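Mandelate racemase/muconate lactonizing protein (Thermobispora bispora, PDB 3VC5) probably catalyses the magnesium-dependent dehydration of D-glucarate to 5-dehydro-4-deoxy-D-glucarate, as a member of the mandelate racemase/muconate lactonizing enzyme family. Local coordinates at residues 42-47 and 421-426; 97-102 and 126-131; 133-138 and 316-321. All blocks are in the same frame, centred on the assembly; numbering follows the deposited sequence.

Contact 1 (42-47 and 421-426); sequences NAAGVH and RDDEGY. With PO4 (phosphate ion), chain B.
The active-site pocket holds a phosphate ion where Asn42 and His47 meet Arg421, near Lys211 and His338, the predicted proton acceptors. The ion probably comes from the crystallisation liquor, and His367 and Lys211 bind it too. Asn42 ND2 donates to phosphate O1 at 2.8 Å, and His47 NE2 reaches the same oxygen in an almost straight bond. Arg421 sends NH1 and NH2 to phosphate O3. The other N-H of Asn42 ND2 goes to Asp423 OD2, also 2.8 Å away, in the amide plane and nearly straight at 175°. Arg421 holds Asp423 side-on, NE to OD1 and NH2 to the syn lone pair of OD2. In this family the N-terminal capping domain closes over the barrel's active site, and here the 42-47 turn lies against the C-terminal segment 421-426. With an alanine in place of this aspartate, the Arg421 guanidinium would probably lose its carboxylate mate, and one N-H of Asn42 ND2 its acceptor. Val46 N makes a weak hydrogen bond to Asp423 O. Val46 CG1 lies 3.5 Å from Tyr426 CD2, while the ring edge of Tyr426 faces His47 O. On the far side of its imidazole, His47 ND1 is bonded to Asp37.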
loop_
_atom_site.group_PDB
_atom_site.type_symbol
_atom_site.label_atom_id
_atom_site.label_comp_id
_atom_site.label_asym_id
_atom_site.label_seq_id
_atom_site.Cartn_x
_atom_site.Cartn_y
_atom_site.Cartn_z
ATOM N N ASN A 42 24.820 -0.329 23.580
ATOM C CA ASN A 42 24.172 -1.203 22.619
ATOM C C ASN A 42 25.254 -2.103 21.993
ATOM O O ASN A 42 26.431 -2.039 22.388
ATOM C CB ASN A 42 23.394 -0.372 21.566
ATOM C CG ASN A 42 24.303 0.521 20.752
ATOM O OD1 ASN A 42 25.516 0.270 20.658
ATOM N ND2 ASN A 42 23.735 1.569 20.155
ATOM N N ALA A 43 24.871 -2.956 21.047
ATOM C CA ALA A 43 25.836 -3.851 20.418
ATOM C C ALA A 43 26.999 -3.119 19.729
ATOM O O ALA A 43 28.090 -3.681 19.574
ATOM C CB ALA A 43 25.137 -4.761 19.412
ATOM N N ALA A 44 26.743 -1.902 19.249
ATOM C CA ALA A 44 27.740 -1.116 18.515
ATOM C C ALA A 44 28.635 -0.226 19.391
ATOM O O ALA A 44 29.499 0.470 18.885
ATOM C CB ALA A 44 27.042 -0.267 17.414
ATOM N N GLY A 45 28.400 -0.208 20.700
ATOM C CA GLY A 45 29.229 0.576 21.613
ATOM C C GLY A 45 28.359 1.323 22.599
ATOM O O GLY A 45 27.647 0.724 23.428
ATOM N N VAL A 46 28.365 2.641 22.474
ATOM C CA VAL A 46 27.585 3.485 23.393
ATOM C C VAL A 46 27.192 4.755 22.664
ATOM O O VAL A 46 27.980 5.268 21.861
ATOM C CB VAL A 46 28.390 3.763 24.687
ATOM C CG1 VAL A 46 29.725 4.427 24.360
ATOM C CG2 VAL A 46 27.582 4.612 25.713
ATOM N N HIS A 47 25.982 5.267 22.922
ATOM C CA HIS A 47 25.563 6.526 22.303
ATOM C C HIS A 47 26.481 7.676 22.718
ATOM O O HIS A 47 26.914 7.744 23.872
ATOM C CB HIS A 47 24.152 6.894 22.771
ATOM C CG HIS A 47 23.060 6.091 22.135
ATOM N ND1 HIS A 47 21.797 6.599 21.928
ATOM C CD2 HIS A 47 23.037 4.812 21.675
ATOM C CE1 HIS A 47 21.039 5.673 21.356
ATOM N NE2 HIS A 47 21.774 4.583 21.179
ATOM N N ARG A 421 27.183 9.983 13.433
ATOM C CA ARG A 421 27.020 9.067 14.548
ATOM C C ARG A 421 28.066 7.964 14.477
ATOM O O ARG A 421 28.241 7.320 13.419
ATOM C CB ARG A 421 25.606 8.472 14.540
ATOM C CG ARG A 421 25.434 7.409 15.607
ATOM C CD ARG A 421 24.024 6.871 15.654
ATOM N NE ARG A 421 23.918 5.813 16.647
ATOM C CZ ARG A 421 22.837 5.061 16.865
ATOM N NH1 ARG A 421 21.739 5.233 16.146
ATOM N NH2 ARG A 421 22.862 4.119 17.808
ATOM N N ASP A 422 28.741 7.711 15.599
ATOM C CA ASP A 422 29.769 6.679 15.638
ATOM C C ASP A 422 29.862 6.030 17.034
ATOM O O ASP A 422 30.823 6.270 17.781
ATOM C CB ASP A 422 31.113 7.262 15.175
ATOM C CG ASP A 422 32.230 6.202 15.068
ATOM O OD1 ASP A 422 31.940 4.971 15.068
ATOM O OD2 ASP A 422 33.411 6.619 14.981
ATOM N N ASP A 423 28.876 5.186 17.366
ATOM C CA ASP A 423 28.852 4.496 18.670
ATOM C C ASP A 423 30.124 3.687 18.898
ATOM O O ASP A 423 30.611 3.597 20.019
ATOM C CB ASP A 423 27.686 3.502 18.781
ATOM C CG ASP A 423 26.319 4.142 18.585
ATOM O OD1 ASP A 423 26.221 5.335 18.250
ATOM O OD2 ASP A 423 25.311 3.421 18.725
ATOM N N GLU A 424 30.637 3.044 17.839
ATOM C CA GLU A 424 31.795 2.168 18.007
ATOM C C GLU A 424 33.087 2.943 18.275
ATOM O O GLU A 424 33.882 2.569 19.156
ATOM C CB GLU A 424 31.948 1.252 16.785
ATOM C CG GLU A 424 33.034 0.202 16.911
ATOM C CD GLU A 424 33.171 -0.593 15.631
ATOM O OE1 GLU A 424 33.253 0.021 14.544
ATOM O OE2 GLU A 424 33.158 -1.829 15.694
ATOM N N GLY A 425 33.313 4.004 17.506
ATOM C CA GLY A 425 34.486 4.855 17.701
ATOM C C GLY A 425 34.475 5.485 19.078
ATOM O O GLY A 425 35.525 5.588 19.741
ATOM N N TYR A 426 33.291 5.906 19.515
ATOM C CA TYR A 426 33.161 6.498 20.849
ATOM C C TYR A 426 33.493 5.428 21.911
ATOM O O TYR A 426 34.277 5.681 22.852
ATOM C CB TYR A 426 31.762 7.094 21.043
ATOM C CG TYR A 426 31.550 7.811 22.370
ATOM C CD1 TYR A 426 32.493 8.708 22.871
ATOM C CD2 TYR A 426 30.390 7.595 23.105
ATOM C CE1 TYR A 426 32.280 9.368 24.076
ATOM C CE2 TYR A 426 30.163 8.245 24.300
ATOM C CZ TYR A 426 31.126 9.114 24.797
ATOM O OH TYR A 426 30.881 9.774 25.988
HETATM P P PO4 B . 19.842 2.594 18.998
HETATM O O1 PO4 B . 20.995 2.190 19.833
HETATM O O2 PO4 B . 19.277 3.826 19.671
HETATM O O3 PO4 B . 20.262 2.935 17.629
HETATM O O4 PO4 B . 18.898 1.503 18.975
#

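Contact 2 (97-102 and 126-131); sequences RIYRRV and TVDRVF
Helices 97-102 and 126-131 pass 9.6 Å apart at their axes, with their N-to-C directions 121° apart, and come closest in backbone at Val102 and Phe131. Tyr99 and Phe131 form the centre. Their rings make an edge-to-face (T-shaped) pair, with centroids 4.8 Å apart and planes at 74°. The edge of Tyr99 is the stem: its CD1 sits over the centre of the Phe131 ring, 3.5 Å from Phe131 CG. Tyr99 CB lies over the same face in a CH-pi contact. With CG anti to the backbone N (chi1 -168°), the tyrosine ring runs across the interface and its hydroxyl arrives at the second helix. There Tyr99 OH donates to Asp128 OD1 at 2.6 Å. The hydroxyl comes from the syn side of that oxygen, tilted out of the carboxylate plane. The other oxygen, Asp128 OD2, has its own partner in a salt bridge with Arg320.

This is helix-to-helix packing within the N-terminal capping domain of the enolase superfamily, away from the active site. Val127 CG1 covers one face of the Tyr99 ring, 3.6 Å from Tyr99 CZ, as a second CH-pi contact. Val102 packs beside this pair. Its CG1 points at the second helix and meets Val130 CG1 at 3.6 Å, while its CG2 lies near the edge of Phe131. Ile98 CG2 also comes to that ring's edge, 3.8 Å from Phe131 CE1. Val130 packs on helix 74-85 as well, touching His76, Gln79 and Ala83. On the outer side of helix 97-102, Arg100 packs on Val158 of the second subunit.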
loop_
_atom_site.group_PDB
_atom_site.type_symbol
_atom_site.label_atom_id
_atom_site.label_comp_id
_atom_site.label_asym_id
_atom_site.label_seq_id
_atom_site.Cartn_x
_atom_site.Cartn_y
_atom_site.Cartn_z
ATOM N N ARG A 97 6.242 12.650 -8.090
ATOM C CA ARG A 97 7.192 13.520 -8.763
ATOM C C ARG A 97 8.324 13.959 -7.821
ATOM O O ARG A 97 9.489 14.012 -8.214
ATOM C CB ARG A 97 6.454 14.734 -9.319
ATOM C CG ARG A 97 7.201 15.470 -10.383
ATOM C CD ARG A 97 6.277 16.439 -11.174
ATOM N NE ARG A 97 7.048 17.180 -12.162
ATOM C CZ ARG A 97 6.661 18.322 -12.723
ATOM N NH1 ARG A 97 5.504 18.865 -12.385
ATOM N NH2 ARG A 97 7.436 18.921 -13.617
ATOM N N ILE A 98 7.975 14.313 -6.587
ATOM C CA ILE A 98 8.995 14.667 -5.604
ATOM C C ILE A 98 9.934 13.478 -5.340
ATOM O O ILE A 98 11.159 13.631 -5.253
ATOM C CB ILE A 98 8.327 15.169 -4.282
ATOM C CG1 ILE A 98 7.638 16.509 -4.538
ATOM C CG2 ILE A 98 9.343 15.253 -3.125
ATOM C CD1 ILE A 98 6.674 16.926 -3.424
ATOM N N TYR A 99 9.365 12.286 -5.234
ATOM C CA TYR A 99 10.199 11.074 -5.105
ATOM C C TYR A 99 11.197 10.916 -6.268
ATOM O O TYR A 99 12.385 10.662 -6.042
ATOM C CB TYR A 99 9.327 9.821 -4.989
ATOM C CG TYR A 99 10.101 8.604 -4.567
ATOM C CD1 TYR A 99 10.202 8.260 -3.238
ATOM C CD2 TYR A 99 10.701 7.763 -5.517
ATOM C CE1 TYR A 99 10.905 7.154 -2.821
ATOM C CE2 TYR A 99 11.405 6.634 -5.117
ATOM C CZ TYR A 99 11.490 6.327 -3.770
ATOM O OH TYR A 99 12.201 5.204 -3.393
ATOM N N ARG A 100 10.731 11.097 -7.511
ATOM C CA ARG A 100 11.631 10.986 -8.680
ATOM C C ARG A 100 12.711 12.073 -8.653
ATOM O O ARG A 100 13.861 11.799 -8.988
ATOM C CB ARG A 100 10.840 11.054 -9.992
ATOM C CG ARG A 100 9.988 9.814 -10.260
ATOM C CD ARG A 100 9.533 9.744 -11.729
ATOM N NE ARG A 100 8.949 11.011 -12.160
ATOM C CZ ARG A 100 7.657 11.318 -12.076
ATOM N NH1 ARG A 100 6.782 10.448 -11.581
ATOM N NH2 ARG A 100 7.240 12.508 -12.490
ATOM N N ARG A 101 12.366 13.284 -8.196
ATOM C CA ARG A 101 13.359 14.360 -8.092
ATOM C C ARG A 101 14.432 14.016 -7.047
ATOM O O ARG A 101 15.635 14.208 -7.277
ATOM C CB ARG A 101 12.656 15.691 -7.738
ATOM C CG ARG A 101 13.549 16.939 -7.685
ATOM C CD ARG A 101 14.107 17.392 -9.047
ATOM N NE ARG A 101 13.093 17.591 -10.091
ATOM C CZ ARG A 101 12.376 18.701 -10.300
ATOM N NH1 ARG A 101 12.504 19.771 -9.511
ATOM N NH2 ARG A 101 11.507 18.743 -11.312
ATOM N N VAL A 102 14.004 13.476 -5.909
ATOM C CA VAL A 102 14.962 13.050 -4.883
ATOM C C VAL A 102 15.875 11.946 -5.459
ATOM O O VAL A 102 17.106 11.963 -5.257
ATOM C CB VAL A 102 14.248 12.552 -3.627
ATOM C CG1 VAL A 102 15.232 11.854 -2.687
ATOM C CG2 VAL A 102 13.544 13.708 -2.891
ATOM N N THR A 126 18.557 4.659 0.487
ATOM C CA THR A 126 19.133 6.011 0.529
ATOM C C THR A 126 18.110 7.029 0.020
ATOM O O THR A 126 17.843 8.070 0.672
ATOM C CB THR A 126 20.416 6.082 -0.311
ATOM O OG1 THR A 126 21.385 5.219 0.292
ATOM C CG2 THR A 126 20.970 7.519 -0.342
ATOM N N VAL A 127 17.491 6.708 -1.107
ATOM C CA VAL A 127 16.436 7.583 -1.686
ATOM C C VAL A 127 15.270 7.720 -0.699
ATOM O O VAL A 127 14.783 8.826 -0.447
ATOM C CB VAL A 127 15.932 7.028 -3.010
ATOM C CG1 VAL A 127 14.699 7.841 -3.521
ATOM C CG2 VAL A 127 17.063 7.049 -4.034
ATOM N N ASP A 128 14.859 6.599 -0.089
ATOM C CA ASP A 128 13.717 6.630 0.802
ATOM C C ASP A 128 14.057 7.469 2.034
ATOM O O ASP A 128 13.192 8.183 2.570
ATOM C CB ASP A 128 13.375 5.213 1.270
ATOM C CG ASP A 128 12.586 4.426 0.223
ATOM O OD1 ASP A 128 12.124 5.043 -0.783
ATOM O OD2 ASP A 128 12.326 3.220 0.438
ATOM N N ARG A 129 15.292 7.327 2.541
ATOM C CA ARG A 129 15.724 8.129 3.695
ATOM C C ARG A 129 15.686 9.636 3.389
ATOM O O ARG A 129 15.220 10.462 4.214
ATOM C CB ARG A 129 17.127 7.719 4.194
ATOM C CG ARG A 129 17.152 6.372 4.898
ATOM C CD ARG A 129 18.571 5.786 4.983
ATOM N NE ARG A 129 19.582 6.819 5.141
ATOM C CZ ARG A 129 20.338 6.999 6.216
ATOM N NH1 ARG A 129 21.245 7.978 6.215
ATOM N NH2 ARG A 129 20.218 6.191 7.273
ATOM N N VAL A 130 16.129 10.007 2.191
ATOM C CA VAL A 130 16.146 11.421 1.823
ATOM C C VAL A 130 14.719 11.924 1.566
ATOM O O VAL A 130 14.301 12.977 2.062
ATOM C CB VAL A 130 17.077 11.688 0.645
ATOM C CG1 VAL A 130 16.981 13.167 0.213
ATOM C CG2 VAL A 130 18.521 11.315 1.059
ATOM N N PHE A 131 13.941 11.122 0.874
ATOM C CA PHE A 131 12.571 11.490 0.562
ATOM C C PHE A 131 11.692 11.688 1.799
ATOM O O PHE A 131 10.849 12.567 1.818
ATOM C CB PHE A 131 11.981 10.403 -0.312
ATOM C CG PHE A 131 10.502 10.574 -0.624
ATOM C CD1 PHE A 131 10.051 11.578 -1.516
ATOM C CD2 PHE A 131 9.570 9.685 -0.080
ATOM C CE1 PHE A 131 8.705 11.699 -1.824
ATOM C CE2 PHE A 131 8.200 9.794 -0.402
ATOM C CZ PHE A 131 7.774 10.798 -1.285
#

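Contact 3 (133-138 and 316-321); sequences AFEVAC and GGLVRS
Glu135 OE2 is gripped by Val319 N at 2.9 Å and by a water that donates to it at 2.6 Å. Val319 N uses the syn lone pair of OE2. The other oxygen, Glu135 OE1, accepts from Leu318 N at 2.8 Å, from the syn side but 25° out of the carboxylate plane. One carboxylate thus binds two successive N-H groups in the first turn of helix 318-330. Its negative charge there is probably favoured by the helix dipole. The side chain leaves its helix with CG anti to the backbone N (chi1 -174°) and then bends at chi2, which carries the carboxylate to the start of the other helix. The same water also donates to Gly316 O and accepts from Arg320 N. Gly317, at the N-cap position, brings its CA within 3.2 Å of Glu135 OE1; a CB here would clash with that oxygen. Gly317 O takes both Ser321 N and Ser321 OG, from opposite faces of its plane. Val136 CG2 and Leu318 CG touch at 4.1 Å. The contact joins helix 123-146 of the N-terminal domain to helix 318-330 of the barrel domain, with His312 of helix 312-315 against Val136 and Leu318, and strand 50-60 against Ala133 and Ala137.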
loop_
_atom_site.group_PDB
_atom_site.type_symbol
_atom_site.label_atom_id
_atom_site.label_comp_id
_atom_site.label_asym_id
_atom_site.label_seq_id
_atom_site.Cartn_x
_atom_site.Cartn_y
_atom_site.Cartn_z
ATOM N N ALA A 133 11.885 12.886 4.777
ATOM C CA ALA A 133 11.762 14.202 5.452
ATOM C C ALA A 133 10.801 15.138 4.689
ATOM O O ALA A 133 9.979 15.884 5.282
ATOM C CB ALA A 133 13.134 14.871 5.589
ATOM N N PHE A 134 10.890 15.098 3.370
ATOM C CA PHE A 134 10.027 15.964 2.578
ATOM C C PHE A 134 8.582 15.452 2.540
ATOM O O PHE A 134 7.626 16.240 2.545
ATOM C CB PHE A 134 10.610 16.068 1.182
ATOM C CG PHE A 134 12.049 16.532 1.178
ATOM C CD1 PHE A 134 12.401 17.790 1.687
ATOM C CD2 PHE A 134 13.054 15.723 0.665
ATOM C CE1 PHE A 134 13.731 18.216 1.680
ATOM C CE2 PHE A 134 14.377 16.131 0.666
ATOM C CZ PHE A 134 14.719 17.387 1.159
ATOM N N GLU A 135 8.407 14.131 2.465
ATOM C CA GLU A 135 7.061 13.573 2.347
ATOM C C GLU A 135 6.230 13.921 3.587
ATOM O O GLU A 135 5.066 14.299 3.476
ATOM C CB GLU A 135 7.108 12.072 2.122
ATOM C CG GLU A 135 5.729 11.459 1.846
ATOM C CD GLU A 135 5.218 10.546 2.954
ATOM O OE1 GLU A 135 5.625 10.696 4.129
ATOM O OE2 GLU A 135 4.392 9.645 2.641
ATOM N N VAL A 136 6.815 13.722 4.768
ATOM C CA VAL A 136 6.126 14.068 6.013
ATOM C C VAL A 136 5.721 15.547 6.011
ATOM O O VAL A 136 4.571 15.885 6.390
ATOM C CB VAL A 136 6.997 13.699 7.265
ATOM C CG1 VAL A 136 6.391 14.294 8.555
ATOM C CG2 VAL A 136 7.154 12.216 7.328
ATOM N N ALA A 137 6.623 16.424 5.577
ATOM C CA ALA A 137 6.328 17.893 5.542
ATOM C C ALA A 137 5.196 18.202 4.538
ATOM O O ALA A 137 4.309 19.032 4.801
ATOM C CB ALA A 137 7.577 18.667 5.165
ATOM N N CYS A 138 5.188 17.501 3.412
ATOM C CA CYS A 138 4.129 17.696 2.406
ATOM C C CYS A 138 2.783 17.205 2.964
ATOM O O CYS A 138 1.739 17.812 2.716
ATOM C CB CYS A 138 4.482 16.970 1.079
ATOM S SG CYS A 138 5.763 17.851 0.186
ATOM N N GLY A 316 10.666 5.245 3.638
ATOM C CA GLY A 316 10.269 6.217 2.617
ATOM C C GLY A 316 9.009 7.003 2.899
ATOM O O GLY A 316 8.299 7.404 1.954
ATOM N N GLY A 317 8.763 7.322 4.168
ATOM C CA GLY A 317 7.632 8.182 4.483
ATOM C C GLY A 317 6.398 7.445 4.959
ATOM O O GLY A 317 6.365 6.191 5.012
ATOM N N LEU A 318 5.355 8.209 5.300
ATOM C CA LEU A 318 4.177 7.593 5.878
ATOM C C LEU A 318 3.368 6.724 4.898
ATOM O O LEU A 318 2.921 5.621 5.241
ATOM C CB LEU A 318 3.274 8.641 6.534
ATOM C CG LEU A 318 4.016 9.645 7.431
ATOM C CD1 LEU A 318 2.977 10.459 8.180
ATOM C CD2 LEU A 318 4.960 8.944 8.435
ATOM N N VAL A 319 3.114 7.245 3.704
ATOM C CA VAL A 319 2.337 6.473 2.742
ATOM C C VAL A 319 3.038 5.174 2.344
ATOM O O VAL A 319 2.395 4.098 2.386
ATOM C CB VAL A 319 1.980 7.324 1.496
ATOM C CG1 VAL A 319 1.236 6.479 0.483
ATOM C CG2 VAL A 319 1.138 8.497 1.936
ATOM N N ARG A 320 4.332 5.236 2.013
ATOM C CA ARG A 320 5.052 4.000 1.654
ATOM C C ARG A 320 5.037 3.011 2.830
ATOM O O ARG A 320 4.860 1.800 2.637
ATOM C CB ARG A 320 6.484 4.284 1.198
ATOM C CG ARG A 320 6.597 4.840 -0.228
ATOM C CD ARG A 320 8.021 5.121 -0.688
ATOM N NE ARG A 320 9.002 4.029 -0.551
ATOM C CZ ARG A 320 9.423 3.258 -1.555
ATOM N NH1 ARG A 320 8.906 3.432 -2.766
ATOM N NH2 ARG A 320 10.350 2.305 -1.346
ATOM N N SER A 321 5.177 3.538 4.041
ATOM C CA SER A 321 5.142 2.675 5.237
ATOM C C SER A 321 3.776 2.000 5.342
ATOM O O SER A 321 3.694 0.807 5.685
ATOM C CB SER A 321 5.466 3.456 6.504
ATOM O OG SER A 321 6.810 3.910 6.484
HETATM O O HOH W 1 5.622 7.765 1.332
#

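How the contacts relate
From the N terminus, the chain first passes through 42-47, which finds its partner only near the C terminus, at 421-426. Contact 1 therefore closes a loop over most of the protein, and the other two contacts are nested inside it. It brings a turn of the N-terminal domain against the C-terminal segment at the active site. Contact 2 closes a short loop between helices 95-106 and 123-146. Contact 3 opens afterwards on the same helix 123-146 and reaches across to 316-321, so the two lie in series. Their centres are about 10 Å apart, and they touch where Phe131 and Asp128 pack on Gly316. Contacts 2 and 3 tie the N-terminal helices together and to the barrel domain.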